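Local coordinates for spore coat polysaccharide biosynthesis protein SpsE (Bacillus subtilis, PDB 1VLI), which takes part in spore coat polysaccharide biosynthesis, probably as a synthase of the sialic acid synthase (NeuB) family that makes an N-acylneuraminate-9-phosphate or a related sugar acid, at residues A27-I32 with K278-L283; A54-D59 with E271-I276; P210-A215 with A219-S224; F223-E228 with E232-A237. All coordinates share one frame; numbering follows the deposited sequence.

Interaction 1: A27-I32 with K278-L283; sequences APVFII and KTEAEL
E280 joins the last helix of the NeuB-type TIM barrel, 266-285, to V29 in the loop that leads into the barrel's first strand, 30-36. A single glutamate reaches across from the helix. Its carboxylate oxygen OE2 takes the backbone N-H of V29, with V29 N to E280 OE2 at 2.6 Å and an almost straight N-H...O angle of 170°. The donor comes in on the syn side of the oxygen but is tilted 34° out of the carboxylate plane. E280 gets there because CG stands anti to its own carbonyl carbon (chi1 -86°) and the chain then runs out extended, so the acid group is carried well clear of the helix. V29 lies obliquely against it: its methyl CG2, beside the backbone N, comes within 3.3 Å of E280 OE2. On the other side of the V29 nitrogen, P28 adds its CA, 3.3 Å from the same E280 OE2. The second oxygen, OE1, is in a salt bridge with R277 one turn back on the helix, and R277 also donates to V29 O, which means the two side chains hold both the N-H and the C=O of V29. With an alanine in place of E280, the V29 N-H would probably lose this acceptor and R277 a charged partner. A short, straight bond from a buried residue's amide, next to an arginine on the other oxygen, is consistent with an ionised carboxylate that ties loop to helix by charge more than by apolar packing.

Interaction 2: A54-D59 with E271-I276; sequences AEAGAD and EMVDGI
The peptide unit between A56 and G57 is the flat group of this contact, and V273 meets it at the oxygen. The carbons of the V273 side chain all lie off the same face of the peptide: CG2 stands well above its plane, CG1 close to it and ahead of the oxygen. The fit is tight, with V273 CG1 3.2 Å from A56 O and V273 CG2 3.3 Å from the same A56 O, so both methyls touch the carbonyl oxygen from one side of the peptide plane. CG1, anti to the backbone N of V273 (chi1 175°), is the branch that extends onward to the next carbonyl, at 3.6 Å from G57 O. CG2 turns the other way, resting 4.4 Å from A56 CB and facing the amide of A58. This is where the first helix of the TIM barrel, 43-56, stops beside its last, 266-285, which closes the ring of helices around the sheet. G57 ends helix 43-56 with a Schellman motif, and its positive phi of 81° is one that glycine adopts readily. The bend turns the G57 carbonyl to the valine, and a CB on G57 would point at V273 CG1. Beyond it the chain runs to D59, whose carboxylate is paired with K21 and R277. I31 of the first strand also packs on V273, while L269 and K270, a turn earlier on the last helix, meet A56.

Interaction 3: P210-A215 with A219-S224; sequences PMLAAA and AVIGFS
Helix 208-215 and strand 220-225 draw closest where A213 stands over I221, their CA atoms 6.1 Å apart. At that point the helix shows the strand its backbone as much as its side chains, because alanine adds little bulk. I221 fills the gap with its longer branch. CG1 lies beside the backbone N, anti to the carbonyl carbon (chi1 -55°), and runs up to the helix, where I221 CG1 comes 3.7 Å from A213 CA. The A213 methyl stands alongside, its CB 4.0 Å from I221 CG1. A second bend (chi2 -78°) swings the terminal methyl over to the neighbouring residue, so that I221 CD1 packs 3.5 Å from L212 CB, near the root of the leucine. The rest of L212 continues toward I170 of helix 170-181. A valine in place of I221 would lose CD1, and the L212 CB side of the helix would probably be left with a gap against the sheet. Near the turn that joins the two segments a water lies 2.9 Å from A213 O and equally far from A219 O, a possible bridge from helix to strand, although other acceptors compete for its protons. On the sheet side I221 packs on I190 of the neighbouring strand 188-193. Strand 188-193, helix 208-215 and strand 220-225 form a beta-alpha-beta crossover, the repeating step of a TIM barrel; outward-pointing aliphatic residues such as I221 make the layer between its parallel strands and its outer helices.

Interaction 4: F223-E228 with E232-A237; sequences FSDHSE and EAPCAA
D225 OD1 takes two bonds from S227, while the other oxygen of this carboxylate faces P234 across the contact. The serine hydroxyl donates to it, with S227 OG to D225 OD1 at 2.7 Å on the syn side and only 19° off the carboxylate plane. The amide comes from above that plane, S227 N to D225 OD1 being 3.1 Å, and closes an Asx turn. D225 OD2 forms a salt bridge with K247 and also presses against the proline ring, 3.0 Å from P234 CD. A water completes the link to the helix: it donates to S227 OG at 2.8 Å and accepts from A233 N at 2.9 Å, in the helix's first turn. The pieces 223-225 and 232-237 run nearly antiparallel (171°), in strand 220-225 and helix 232-239, the first two members of a beta-alpha-beta unit of the TIM barrel completed by strand 244-248. The same segment as D225 carries H226, which binds zinc together with H248. Farther down, the contact is apolar. With CG anti to its backbone N, F223 turns its ring to the helix, where F223 CD2 meets A237 CB at 3.7 Å and F223 CE2 meets A233 CB at 4.0 Å, both obliquely. One face of the ring has D225 CA over its rim. A233 CB also touches D225 and S227, wedged between the phenylalanine and the polar turn.

How the interactions relate
All four contacts belong to the TIM barrel, and each joins a strand, or a loop running into one, to an outer helix, or one helix to another. Interactions 1 and 2 share helix 266-285 and lie about 10 Å apart between centres; I31 and D59 link them by a probable backbone hydrogen bond. Interactions 3 and 4 both use strand 220-225, one starting where the other ends, about 14 Å apart between centres. Along the chain both are nested inside the loop closed by interaction 2, itself nested in that of interaction 1. C235 of interaction 4 packs on T279 and G275, so helix 266-285 meets both the barrel's start and helix 232-239, which follows zinc ligand H226.

Interaction 1: A27-I32 with K278-L283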
loop_
_atom_site.group_PDB
_atom_site.type_symbol
_atom_site.label_atom_id
_atom_site.label_comp_id
_atom_site.label_asym_id
_atom_site.label_seq_id
_atom_site.Cartn_x
_atom_site.Cartn_y
_atom_site.Cartn_z
ATOM N N ALA A 27 -21.896 -5.265 0.861
ATOM C CA ALA A 27 -21.620 -3.988 0.238
ATOM C C ALA A 27 -21.122 -4.177 -1.202
ATOM O O ALA A 27 -20.509 -5.211 -1.510
ATOM C CB ALA A 27 -20.572 -3.239 1.063
ATOM N N PRO A 28 -21.334 -3.170 -2.062
ATOM C CA PRO A 28 -20.749 -3.167 -3.416
ATOM C C PRO A 28 -19.213 -3.201 -3.354
ATOM O O PRO A 28 -18.635 -2.700 -2.387
ATOM C CB PRO A 28 -21.190 -1.806 -3.988
ATOM C CG PRO A 28 -22.344 -1.392 -3.156
ATOM C CD PRO A 28 -22.118 -1.940 -1.792
ATOM N N VAL A 29 -18.558 -3.790 -4.360
ATOM C CA VAL A 29 -17.101 -3.747 -4.449
ATOM C C VAL A 29 -16.633 -2.291 -4.432
ATOM O O VAL A 29 -17.220 -1.445 -5.098
ATOM C CB VAL A 29 -16.571 -4.519 -5.689
ATOM C CG1 VAL A 29 -15.020 -4.426 -5.787
ATOM C CG2 VAL A 29 -16.973 -6.008 -5.590
ATOM N N PHE A 30 -15.603 -2.001 -3.640
ATOM C CA PHE A 30 -15.060 -0.640 -3.522
ATOM C C PHE A 30 -13.912 -0.495 -4.520
ATOM O O PHE A 30 -12.873 -1.208 -4.416
ATOM C CB PHE A 30 -14.586 -0.382 -2.087
ATOM C CG PHE A 30 -14.214 1.050 -1.814
ATOM C CD1 PHE A 30 -15.174 1.992 -1.459
ATOM C CD2 PHE A 30 -12.886 1.447 -1.895
ATOM C CE1 PHE A 30 -14.806 3.350 -1.221
ATOM C CE2 PHE A 30 -12.503 2.740 -1.645
ATOM C CZ PHE A 30 -13.483 3.721 -1.317
ATOM N N ILE A 31 -14.109 0.407 -5.490
ATOM C CA ILE A 31 -13.168 0.567 -6.617
ATOM C C ILE A 31 -12.282 1.775 -6.492
ATOM O O ILE A 31 -12.763 2.933 -6.406
ATOM C CB ILE A 31 -13.893 0.579 -7.995
ATOM C CG1 ILE A 31 -14.815 -0.611 -8.131
ATOM C CG2 ILE A 31 -12.874 0.611 -9.142
ATOM C CD1 ILE A 31 -15.758 -0.556 -9.292
ATOM N N ILE A 32 -10.977 1.506 -6.505
ATOM C CA ILE A 32 -9.951 2.545 -6.347
ATOM C C ILE A 32 -9.243 2.761 -7.678
ATOM O O ILE A 32 -8.543 1.863 -8.172
ATOM C CB ILE A 32 -8.967 2.117 -5.310
ATOM C CG1 ILE A 32 -9.676 1.748 -4.005
ATOM C CG2 ILE A 32 -7.912 3.163 -5.023
ATOM C CD1 ILE A 32 -8.750 0.937 -3.028
ATOM N N LYS A 278 -21.371 -5.640 -13.378
ATOM C CA LYS A 278 -22.177 -6.652 -14.038
ATOM C C LYS A 278 -21.941 -7.983 -13.353
ATOM O O LYS A 278 -22.900 -8.712 -13.064
ATOM C CB LYS A 278 -21.811 -6.738 -15.525
ATOM C CG LYS A 278 -22.381 -7.954 -16.280
ATOM C CD LYS A 278 -21.755 -8.003 -17.669
ATOM C CE LYS A 278 -22.771 -8.436 -18.683
ATOM N NZ LYS A 278 -23.618 -7.238 -18.998
ATOM N N THR A 279 -20.668 -8.291 -13.104
ATOM C CA THR A 279 -20.272 -9.507 -12.432
ATOM C C THR A 279 -20.948 -9.564 -11.075
ATOM O O THR A 279 -21.331 -10.648 -10.630
ATOM C CB THR A 279 -18.754 -9.527 -12.253
ATOM O OG1 THR A 279 -18.138 -9.544 -13.543
ATOM C CG2 THR A 279 -18.270 -10.828 -11.586
ATOM N N GLU A 280 -21.123 -8.403 -10.426
ATOM C CA GLU A 280 -21.703 -8.383 -9.072
ATOM C C GLU A 280 -23.165 -8.766 -9.110
ATOM O O GLU A 280 -23.629 -9.540 -8.265
ATOM C CB GLU A 280 -21.572 -7.012 -8.416
ATOM C CG GLU A 280 -20.257 -6.747 -7.687
ATOM C CD GLU A 280 -20.130 -5.288 -7.262
ATOM O OE1 GLU A 280 -20.031 -4.408 -8.141
ATOM O OE2 GLU A 280 -20.124 -5.013 -6.044
ATOM N N ALA A 281 -23.867 -8.205 -10.100
ATOM C CA ALA A 281 -25.295 -8.421 -10.314
ATOM C C ALA A 281 -25.598 -9.832 -10.862
ATOM O O ALA A 281 -26.734 -10.405 -10.618
ATOM C CB ALA A 281 -25.877 -7.324 -11.254
ATOM N N GLU A 282 -24.600 -10.366 -11.619
ATOM C CA GLU A 282 -24.687 -11.747 -12.108
ATOM C C GLU A 282 -24.623 -12.690 -10.935
ATOM O O GLU A 282 -25.332 -13.703 -10.900
ATOM C CB GLU A 282 -23.549 -12.046 -13.083
ATOM C CG GLU A 282 -23.979 -11.602 -14.605
ATOM C CD GLU A 282 -22.765 -11.857 -15.530
ATOM O OE1 GLU A 282 -21.404 -12.156 -14.944
ATOM O OE2 GLU A 282 -23.185 -11.755 -16.883
ATOM N N LEU A 283 -23.771 -12.359 -9.970
ATOM C CA LEU A 283 -23.635 -13.167 -8.759
ATOM C C LEU A 283 -24.929 -13.134 -7.947
ATOM O O LEU A 283 -25.393 -14.170 -7.458
ATOM C CB LEU A 283 -22.464 -12.672 -7.924
ATOM C CG LEU A 283 -21.074 -13.139 -8.357
ATOM C CD1 LEU A 283 -20.016 -12.152 -7.939
ATOM C CD2 LEU A 283 -20.737 -14.550 -7.792
#

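Interaction 2: A54-D59 with E271-I276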
loop_
_atom_site.group_PDB
_atom_site.type_symbol
_atom_site.label_atom_id
_atom_site.label_comp_id
_atom_site.label_asym_id
_atom_site.label_seq_id
_atom_site.Cartn_x
_atom_site.Cartn_y
_atom_site.Cartn_z
ATOM N N ALA A 54 -14.226 9.608 -11.949
ATOM C CA ALA A 54 -15.621 9.899 -11.691
ATOM C C ALA A 54 -16.517 9.405 -12.806
ATOM O O ALA A 54 -17.520 8.745 -12.540
ATOM C CB ALA A 54 -15.819 11.450 -11.495
ATOM N N GLU A 55 -16.186 9.755 -14.053
ATOM C CA GLU A 55 -17.017 9.398 -15.223
ATOM C C GLU A 55 -17.048 7.869 -15.354
ATOM O O GLU A 55 -18.073 7.279 -15.721
ATOM C CB GLU A 55 -16.491 10.050 -16.514
ATOM C CG GLU A 55 -16.699 11.567 -16.601
ATOM C CD GLU A 55 -15.606 12.316 -17.395
ATOM O OE1 GLU A 55 -14.821 11.643 -18.124
ATOM O OE2 GLU A 55 -15.522 13.583 -17.285
ATOM N N ALA A 56 -15.925 7.231 -15.029
ATOM C CA ALA A 56 -15.857 5.766 -14.995
ATOM C C ALA A 56 -16.711 5.091 -13.895
ATOM O O ALA A 56 -16.990 3.889 -13.975
ATOM C CB ALA A 56 -14.421 5.321 -14.898
ATOM N N GLY A 57 -17.100 5.853 -12.868
ATOM C CA GLY A 57 -17.882 5.303 -11.749
ATOM C C GLY A 57 -17.032 4.570 -10.696
ATOM O O GLY A 57 -17.509 3.655 -10.019
ATOM N N ALA A 58 -15.768 4.958 -10.568
ATOM C CA ALA A 58 -14.924 4.528 -9.470
ATOM C C ALA A 58 -15.371 5.153 -8.142
ATOM O O ALA A 58 -16.052 6.189 -8.125
ATOM C CB ALA A 58 -13.494 4.864 -9.776
ATOM N N ASP A 59 -14.990 4.527 -7.037
ATOM C CA ASP A 59 -15.375 4.988 -5.707
ATOM C C ASP A 59 -14.372 5.954 -5.139
ATOM O O ASP A 59 -14.708 6.836 -4.340
ATOM C CB ASP A 59 -15.472 3.792 -4.761
ATOM C CG ASP A 59 -16.687 2.969 -5.034
ATOM O OD1 ASP A 59 -17.795 3.551 -4.902
ATOM O OD2 ASP A 59 -16.645 1.763 -5.423
ATOM N N GLU A 271 -14.910 0.690 -18.610
ATOM C CA GLU A 271 -15.121 -0.674 -19.053
ATOM C C GLU A 271 -14.903 -1.671 -17.899
ATOM O O GLU A 271 -15.750 -2.543 -17.676
ATOM C CB GLU A 271 -14.185 -0.948 -20.226
ATOM C CG GLU A 271 -14.256 -2.330 -20.839
ATOM C CD GLU A 271 -13.277 -2.497 -21.992
ATOM O OE1 GLU A 271 -12.942 -1.474 -22.646
ATOM O OE2 GLU A 271 -12.850 -3.655 -22.252
HETATM N N MSE A 272 -13.787 -1.525 -17.169
HETATM C CA MSE A 272 -13.518 -2.327 -15.972
HETATM C C MSE A 272 -14.643 -2.238 -14.957
HETATM O O MSE A 272 -15.135 -3.265 -14.486
HETATM C CB MSE A 272 -12.224 -1.925 -15.288
HETATM C CG MSE A 272 -11.852 -2.910 -14.156
HETATM SE SE MSE A 272 -10.404 -2.279 -13.039
HETATM C CE MSE A 272 -11.340 -0.605 -12.122
ATOM N N VAL A 273 -15.024 -1.008 -14.614
ATOM C CA VAL A 273 -16.111 -0.727 -13.665
ATOM C C VAL A 273 -17.412 -1.416 -14.081
ATOM O O VAL A 273 -18.057 -2.076 -13.258
ATOM C CB VAL A 273 -16.322 0.813 -13.454
ATOM C CG1 VAL A 273 -17.531 1.086 -12.564
ATOM C CG2 VAL A 273 -15.039 1.471 -12.842
ATOM N N ASP A 274 -17.782 -1.280 -15.355
ATOM C CA ASP A 274 -18.960 -1.937 -15.879
ATOM C C ASP A 274 -18.805 -3.476 -15.802
ATOM O O ASP A 274 -19.740 -4.191 -15.433
ATOM C CB ASP A 274 -19.248 -1.477 -17.319
ATOM C CG ASP A 274 -19.628 0.026 -17.424
ATOM O OD1 ASP A 274 -19.920 0.680 -16.391
ATOM O OD2 ASP A 274 -19.666 0.638 -18.527
ATOM N N GLY A 275 -17.630 -3.984 -16.153
ATOM C CA GLY A 275 -17.332 -5.400 -15.926
ATOM C C GLY A 275 -17.602 -5.849 -14.488
ATOM O O GLY A 275 -18.360 -6.805 -14.259
ATOM N N ILE A 276 -16.991 -5.151 -13.523
ATOM C CA ILE A 276 -17.145 -5.462 -12.091
ATOM C C ILE A 276 -18.610 -5.432 -11.662
ATOM O O ILE A 276 -19.065 -6.329 -10.947
ATOM C CB ILE A 276 -16.311 -4.484 -11.207
ATOM C CG1 ILE A 276 -14.840 -4.870 -11.218
ATOM C CG2 ILE A 276 -16.794 -4.491 -9.759
ATOM C CD1 ILE A 276 -13.908 -3.680 -11.101
#

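Interaction 3: P210-A215 with A219-S224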
loop_
_atom_site.group_PDB
_atom_site.type_symbol
_atom_site.label_atom_id
_atom_site.label_comp_id
_atom_site.label_asym_id
_atom_site.label_seq_id
_atom_site.Cartn_x
_atom_site.Cartn_y
_atom_site.Cartn_z
ATOM N N PRO A 210 -9.710 -16.126 -1.765
ATOM C CA PRO A 210 -10.432 -17.000 -0.810
ATOM C C PRO A 210 -9.626 -17.573 0.343
ATOM O O PRO A 210 -10.153 -17.659 1.449
ATOM C CB PRO A 210 -11.059 -18.121 -1.683
ATOM C CG PRO A 210 -10.452 -17.994 -3.009
ATOM C CD PRO A 210 -9.968 -16.533 -3.163
HETATM N N MSE A 211 -8.365 -17.930 0.123
HETATM C CA MSE A 211 -7.522 -18.415 1.200
HETATM C C MSE A 211 -7.398 -17.337 2.286
HETATM O O MSE A 211 -7.662 -17.602 3.467
HETATM C CB MSE A 211 -6.140 -18.755 0.657
HETATM C CG MSE A 211 -5.225 -19.420 1.644
HETATM SE SE MSE A 211 -4.276 -18.192 2.771
HETATM C CE MSE A 211 -2.969 -17.402 1.429
ATOM N N LEU A 212 -6.998 -16.118 1.903
ATOM C CA LEU A 212 -6.927 -15.026 2.896
ATOM C C LEU A 212 -8.256 -14.750 3.586
ATOM O O LEU A 212 -8.294 -14.472 4.763
ATOM C CB LEU A 212 -6.382 -13.724 2.309
ATOM C CG LEU A 212 -4.934 -13.778 1.844
ATOM C CD1 LEU A 212 -4.587 -12.462 1.206
ATOM C CD2 LEU A 212 -3.915 -14.181 2.985
ATOM N N ALA A 213 -9.342 -14.864 2.868
ATOM C CA ALA A 213 -10.645 -14.519 3.435
ATOM C C ALA A 213 -11.051 -15.502 4.534
ATOM O O ALA A 213 -11.596 -15.119 5.575
ATOM C CB ALA A 213 -11.712 -14.480 2.333
ATOM N N ALA A 214 -10.796 -16.785 4.295
ATOM C CA ALA A 214 -11.028 -17.776 5.318
ATOM C C ALA A 214 -10.022 -17.596 6.436
ATOM O O ALA A 214 -10.391 -17.642 7.602
ATOM C CB ALA A 214 -10.987 -19.195 4.728
ATOM N N ALA A 215 -8.764 -17.321 6.097
ATOM C CA ALA A 215 -7.711 -17.176 7.129
ATOM C C ALA A 215 -7.898 -15.984 8.066
ATOM O O ALA A 215 -7.510 -16.071 9.233
ATOM C CB ALA A 215 -6.279 -17.171 6.506
ATOM N N ALA A 219 -11.243 -9.632 8.417
ATOM C CA ALA A 219 -10.661 -8.663 7.501
ATOM C C ALA A 219 -11.530 -8.683 6.253
ATOM O O ALA A 219 -12.238 -9.686 6.007
ATOM C CB ALA A 219 -9.254 -9.028 7.175
ATOM N N VAL A 220 -11.531 -7.559 5.515
ATOM C CA VAL A 220 -12.107 -7.488 4.177
ATOM C C VAL A 220 -10.957 -7.648 3.203
ATOM O O VAL A 220 -9.947 -6.973 3.351
ATOM C CB VAL A 220 -12.782 -6.104 3.879
ATOM C CG1 VAL A 220 -13.474 -6.175 2.531
ATOM C CG2 VAL A 220 -13.765 -5.726 4.978
ATOM N N ILE A 221 -11.120 -8.487 2.186
ATOM C CA ILE A 221 -10.013 -8.826 1.266
ATOM C C ILE A 221 -10.225 -8.200 -0.113
ATOM O O ILE A 221 -11.302 -8.335 -0.692
ATOM C CB ILE A 221 -9.861 -10.389 1.120
ATOM C CG1 ILE A 221 -9.695 -11.074 2.482
ATOM C CG2 ILE A 221 -8.638 -10.768 0.271
ATOM C CD1 ILE A 221 -8.350 -10.956 3.049
ATOM N N GLY A 222 -9.200 -7.524 -0.636
ATOM C CA GLY A 222 -9.224 -7.054 -2.030
ATOM C C GLY A 222 -8.116 -7.563 -2.939
ATOM O O GLY A 222 -7.403 -8.577 -2.636
ATOM N N PHE A 223 -7.989 -6.884 -4.071
ATOM C CA PHE A 223 -6.985 -7.185 -5.091
ATOM C C PHE A 223 -6.499 -5.896 -5.761
ATOM O O PHE A 223 -7.297 -5.199 -6.383
ATOM C CB PHE A 223 -7.634 -8.082 -6.141
ATOM C CG PHE A 223 -6.730 -8.479 -7.281
ATOM C CD1 PHE A 223 -5.506 -9.107 -7.043
ATOM C CD2 PHE A 223 -7.152 -8.310 -8.603
ATOM C CE1 PHE A 223 -4.672 -9.516 -8.099
ATOM C CE2 PHE A 223 -6.328 -8.707 -9.678
ATOM C CZ PHE A 223 -5.088 -9.326 -9.427
ATOM N N SER A 224 -5.211 -5.568 -5.623
ATOM C CA SER A 224 -4.620 -4.522 -6.474
ATOM C C SER A 224 -4.086 -5.204 -7.716
ATOM O O SER A 224 -3.223 -6.090 -7.626
ATOM C CB SER A 224 -3.508 -3.743 -5.790
ATOM O OG SER A 224 -3.866 -3.448 -4.454
HETATM O O HOH W 1 -12.463 -12.380 5.065
#

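Interaction 4: F223-E228 with E232-A237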
loop_
_atom_site.group_PDB
_atom_site.type_symbol
_atom_site.label_atom_id
_atom_site.label_comp_id
_atom_site.label_asym_id
_atom_site.label_seq_id
_atom_site.Cartn_x
_atom_site.Cartn_y
_atom_site.Cartn_z
ATOM N N PHE A 223 -7.989 -6.884 -4.071
ATOM C CA PHE A 223 -6.985 -7.185 -5.091
ATOM C C PHE A 223 -6.499 -5.896 -5.761
ATOM O O PHE A 223 -7.297 -5.199 -6.383
ATOM C CB PHE A 223 -7.634 -8.082 -6.141
ATOM C CG PHE A 223 -6.730 -8.479 -7.281
ATOM C CD1 PHE A 223 -5.506 -9.107 -7.043
ATOM C CD2 PHE A 223 -7.152 -8.310 -8.603
ATOM C CE1 PHE A 223 -4.672 -9.516 -8.099
ATOM C CE2 PHE A 223 -6.328 -8.707 -9.678
ATOM C CZ PHE A 223 -5.088 -9.326 -9.427
ATOM N N SER A 224 -5.211 -5.568 -5.623
ATOM C CA SER A 224 -4.620 -4.522 -6.474
ATOM C C SER A 224 -4.086 -5.204 -7.716
ATOM O O SER A 224 -3.223 -6.090 -7.626
ATOM C CB SER A 224 -3.508 -3.743 -5.790
ATOM O OG SER A 224 -3.866 -3.448 -4.454
ATOM N N ASP A 225 -4.617 -4.772 -8.862
ATOM C CA ASP A 225 -4.390 -5.407 -10.139
ATOM C C ASP A 225 -3.325 -4.694 -10.936
ATOM O O ASP A 225 -3.501 -3.530 -11.299
ATOM C CB ASP A 225 -5.703 -5.456 -10.916
ATOM C CG ASP A 225 -5.605 -6.280 -12.186
ATOM O OD1 ASP A 225 -4.607 -7.009 -12.379
ATOM O OD2 ASP A 225 -6.497 -6.270 -13.055
ATOM N N HIS A 226 -2.225 -5.390 -11.209
ATOM C CA HIS A 226 -1.135 -4.839 -12.008
ATOM C C HIS A 226 -1.055 -5.386 -13.433
ATOM O O HIS A 226 -0.117 -5.079 -14.167
ATOM C CB HIS A 226 0.211 -5.019 -11.302
ATOM C CG HIS A 226 0.389 -4.128 -10.116
ATOM N ND1 HIS A 226 0.977 -4.554 -8.947
ATOM C CD2 HIS A 226 0.039 -2.837 -9.913
ATOM C CE1 HIS A 226 0.991 -3.560 -8.077
ATOM N NE2 HIS A 226 0.424 -2.508 -8.638
ATOM N N SER A 227 -2.040 -6.186 -13.820
ATOM C CA SER A 227 -2.128 -6.731 -15.171
ATOM C C SER A 227 -2.739 -5.727 -16.137
ATOM O O SER A 227 -3.549 -4.887 -15.737
ATOM C CB SER A 227 -2.999 -7.973 -15.165
ATOM O OG SER A 227 -4.364 -7.615 -15.019
ATOM N N GLU A 228 -2.371 -5.869 -17.409
ATOM C CA GLU A 228 -2.735 -4.953 -18.492
ATOM C C GLU A 228 -4.219 -4.934 -18.859
ATOM O O GLU A 228 -4.826 -3.866 -18.989
ATOM C CB GLU A 228 -1.937 -5.291 -19.756
ATOM C CG GLU A 228 -0.445 -5.000 -19.686
ATOM C CD GLU A 228 0.186 -4.948 -21.068
ATOM O OE1 GLU A 228 -0.163 -4.024 -21.835
ATOM O OE2 GLU A 228 1.025 -5.819 -21.393
ATOM N N GLU A 232 -10.310 -9.009 -17.357
ATOM C CA GLU A 232 -10.214 -10.441 -17.029
ATOM C C GLU A 232 -9.822 -10.746 -15.575
ATOM O O GLU A 232 -10.503 -11.525 -14.917
ATOM C CB GLU A 232 -9.433 -11.260 -18.072
ATOM C CG GLU A 232 -7.933 -11.386 -17.873
ATOM C CD GLU A 232 -7.366 -12.559 -18.654
ATOM O OE1 GLU A 232 -8.142 -13.482 -18.945
ATOM O OE2 GLU A 232 -6.157 -12.557 -18.980
ATOM N N ALA A 233 -8.776 -10.095 -15.057
ATOM C CA ALA A 233 -8.402 -10.318 -13.671
ATOM C C ALA A 233 -9.292 -9.578 -12.652
ATOM O O ALA A 233 -9.619 -10.190 -11.626
ATOM C CB ALA A 233 -6.930 -10.051 -13.433
ATOM N N PRO A 234 -9.662 -8.290 -12.878
ATOM C CA PRO A 234 -10.643 -7.630 -11.980
ATOM C C PRO A 234 -11.934 -8.462 -11.763
ATOM O O PRO A 234 -12.307 -8.729 -10.623
ATOM C CB PRO A 234 -10.923 -6.240 -12.650
ATOM C CG PRO A 234 -9.642 -5.941 -13.431
ATOM C CD PRO A 234 -9.159 -7.366 -13.914
ATOM N N CYS A 235 -12.588 -8.883 -12.836
ATOM C CA CYS A 235 -13.826 -9.642 -12.722
ATOM C C CYS A 235 -13.654 -11.038 -12.112
ATOM O O CYS A 235 -14.484 -11.475 -11.317
ATOM C CB CYS A 235 -14.487 -9.783 -14.085
ATOM S SG CYS A 235 -15.149 -8.213 -14.686
ATOM N N ALA A 236 -12.584 -11.736 -12.481
ATOM C CA ALA A 236 -12.326 -13.066 -11.919
ATOM C C ALA A 236 -12.126 -12.916 -10.411
ATOM O O ALA A 236 -12.695 -13.656 -9.637
ATOM C CB ALA A 236 -11.131 -13.696 -12.578
ATOM N N ALA A 237 -11.368 -11.906 -9.999
ATOM C CA ALA A 237 -11.153 -11.608 -8.575
ATOM C C ALA A 237 -12.471 -11.377 -7.833
ATOM O O ALA A 237 -12.681 -11.949 -6.746
ATOM C CB ALA A 237 -10.247 -10.405 -8.416
HETATM O O HOH W 2 -6.763 -8.369 -16.200
#